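2,5-dihydroxypyridine 5,6-dioxygenase (Pseudomonas putida KT2440, PDB 7CUP) catalyses the iron(II)-dependent ring cleavage of 2,5-dihydroxypyridine by O2 between carbons 5 and 6, giving N-formylmaleamate in aerobic nicotinate degradation. Local coordinates at residues 231-236 against 258-263. Numbering follows the deposited sequence.
Sequences IEKGFI and PEVYGI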
loop_
_atom_site.group_PDB
_atom_site.type_symbol
_atom_site.label_atom_id
_atom_site.label_comp_id
_atom_site.label_asym_id
_atom_site.label_seq_id
_atom_site.Cartn_x
_atom_site.Cartn_y
_atom_site.Cartn_z
ATOM N N ILE A 231 24.938 -11.651 -44.305
ATOM C CA ILE A 231 24.421 -12.976 -43.854
ATOM C C ILE A 231 24.909 -14.044 -44.840
ATOM O O ILE A 231 24.714 -13.862 -46.054
ATOM C CB ILE A 231 22.884 -12.924 -43.763
ATOM C CG1 ILE A 231 22.440 -11.924 -42.687
ATOM C CG2 ILE A 231 22.290 -14.302 -43.524
ATOM C CD1 ILE A 231 21.208 -11.152 -43.085
ATOM N N GLU A 232 25.507 -15.117 -44.328
ATOM C CA GLU A 232 25.949 -16.281 -45.137
ATOM C C GLU A 232 25.500 -17.550 -44.413
ATOM O O GLU A 232 25.792 -17.697 -43.190
ATOM C CB GLU A 232 27.462 -16.239 -45.374
ATOM C CG GLU A 232 27.922 -15.069 -46.234
ATOM C CD GLU A 232 29.395 -14.733 -46.053
ATOM O OE1 GLU A 232 30.198 -15.676 -45.921
ATOM O OE2 GLU A 232 29.730 -13.533 -46.002
ATOM N N LYS A 233 24.786 -18.409 -45.137
ATOM C CA LYS A 233 24.351 -19.732 -44.643
ATOM C C LYS A 233 23.659 -19.492 -43.298
ATOM O O LYS A 233 24.091 -20.078 -42.295
ATOM C CB LYS A 233 25.554 -20.669 -44.514
ATOM C CG LYS A 233 26.311 -20.966 -45.805
ATOM C CD LYS A 233 27.621 -21.729 -45.576
ATOM C CE LYS A 233 28.728 -20.863 -44.999
ATOM N NZ LYS A 233 29.615 -21.618 -44.081
ATOM N N GLY A 234 22.692 -18.573 -43.282
ATOM C CA GLY A 234 21.786 -18.351 -42.136
ATOM C C GLY A 234 22.415 -17.618 -40.964
ATOM O O GLY A 234 21.723 -17.511 -39.933
ATOM N N PHE A 235 23.650 -17.124 -41.082
ATOM C CA PHE A 235 24.347 -16.398 -39.997
ATOM C C PHE A 235 24.812 -15.005 -40.458
ATOM O O PHE A 235 25.252 -14.809 -41.602
ATOM C CB PHE A 235 25.512 -17.229 -39.463
ATOM C CG PHE A 235 25.089 -18.351 -38.556
ATOM C CD1 PHE A 235 24.543 -19.509 -39.081
ATOM C CD2 PHE A 235 25.180 -18.224 -37.184
ATOM C CE1 PHE A 235 24.114 -20.534 -38.255
ATOM C CE2 PHE A 235 24.790 -19.268 -36.360
ATOM C CZ PHE A 235 24.251 -20.416 -36.897
ATOM N N ILE A 236 24.720 -14.038 -39.548
ATOM C CA ILE A 236 25.366 -12.705 -39.680
ATOM C C ILE A 236 26.879 -12.916 -39.580
ATOM O O ILE A 236 27.360 -13.402 -38.543
ATOM C CB ILE A 236 24.834 -11.716 -38.615
ATOM C CG1 ILE A 236 23.341 -11.433 -38.793
ATOM C CG2 ILE A 236 25.652 -10.436 -38.650
ATOM C CD1 ILE A 236 22.665 -10.856 -37.552
ATOM N N PRO A 258 28.846 -17.957 -30.589
ATOM C CA PRO A 258 28.558 -17.773 -32.013
ATOM C C PRO A 258 27.089 -17.983 -32.409
ATOM O O PRO A 258 26.703 -17.540 -33.462
ATOM C CB PRO A 258 29.499 -18.768 -32.721
ATOM C CG PRO A 258 29.956 -19.736 -31.655
ATOM C CD PRO A 258 29.830 -19.019 -30.326
ATOM N N GLU A 259 26.280 -18.645 -31.587
ATOM C CA GLU A 259 24.844 -18.873 -31.928
ATOM C C GLU A 259 24.092 -17.541 -32.047
ATOM O O GLU A 259 23.128 -17.495 -32.823
ATOM C CB GLU A 259 24.186 -19.745 -30.873
ATOM C CG GLU A 259 24.657 -21.182 -30.910
ATOM C CD GLU A 259 23.799 -22.097 -30.051
ATOM O OE1 GLU A 259 23.899 -23.333 -30.229
ATOM O OE2 GLU A 259 23.007 -21.571 -29.219
ATOM N N VAL A 260 24.544 -16.481 -31.360
ATOM C CA VAL A 260 23.820 -15.164 -31.288
ATOM C C VAL A 260 23.594 -14.636 -32.719
ATOM O O VAL A 260 22.552 -13.983 -32.949
ATOM C CB VAL A 260 24.534 -14.128 -30.389
ATOM C CG1 VAL A 260 24.864 -14.701 -29.026
ATOM C CG2 VAL A 260 25.802 -13.546 -30.982
ATOM N N TYR A 261 24.490 -14.955 -33.670
ATOM C CA TYR A 261 24.496 -14.372 -35.041
ATOM C C TYR A 261 23.528 -15.115 -35.966
ATOM O O TYR A 261 23.369 -14.718 -37.131
ATOM C CB TYR A 261 25.925 -14.318 -35.599
ATOM C CG TYR A 261 26.855 -13.528 -34.726
ATOM C CD1 TYR A 261 26.714 -12.152 -34.620
ATOM C CD2 TYR A 261 27.815 -14.154 -33.945
ATOM C CE1 TYR A 261 27.534 -11.414 -33.787
ATOM C CE2 TYR A 261 28.631 -13.435 -33.083
ATOM C CZ TYR A 261 28.488 -12.058 -33.006
ATOM O OH TYR A 261 29.268 -11.331 -32.152
ATOM N N GLY A 262 22.851 -16.146 -35.481
ATOM C CA GLY A 262 21.930 -16.912 -36.337
ATOM C C GLY A 262 20.638 -16.153 -36.614
ATOM O O GLY A 262 20.042 -15.627 -35.664
ATOM N N ILE A 263 20.164 -16.165 -37.855
ATOM C CA ILE A 263 18.844 -15.597 -38.200
ATOM C C ILE A 263 17.764 -16.570 -37.743
ATOM O O ILE A 263 17.838 -17.789 -38.062
ATOM C CB ILE A 263 18.724 -15.263 -39.681
ATOM C CG1 ILE A 263 19.831 -14.306 -40.129
ATOM C CG2 ILE A 263 17.350 -14.695 -39.973
ATOM C CD1 ILE A 263 19.846 -12.947 -39.414
HETATM O O HOH W 1 19.465 -18.935 -39.924
#
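Pro258 meets Phe235 through its carbonyl: Pro258 O sits at the edge of the phenyl ring, near its plane, 3.9 Å from CE2 of Phe235. One turn of 3-10 helix, 258-261, then brings Tyr261 round to strand 235-240. Tyr261 O accepts a hydrogen bond from Ile236 N at 2.9 Å, and the same oxygen lies close to CA of Phe235. Tyr261 CB packs against CB of Ile236, while the ring leads away, Val260 CG2 lying over the centre of one face and Met252 of helix 243-253 also touching the side chain.

Gly262 forms a single beta bridge with Phe235, just where the type I' turn of the hairpin 227-232/235-240 passes into its second strand; the bridge ties this hairpin to the start of strand 263-269, which carries the iron ligand His265. With Phe235 CG beside its own backbone N (chi1 -77°), the ring lies over the glycine, whose CA makes a CH-pi contact 3.9 Å from the ring centroid. Replacing Phe235 by alanine would remove the ring, and Gly262 CA would probably lose its CH-pi partner, opening a gap beside the 3-10 turn.

At Ile263 the backbone N-H binds Gly234 O at 2.9 Å, and one water donates both to this oxygen and to Ile263 O, so two donors grip the Gly234 carbonyl. The Ile263 side chain crosses those of Ile231 and Ile236 at about right angles. Ile263 CG1 meets Ile231 CG2, and Ile263 CD1 reaches Ile236 CG1 at 3.9 Å.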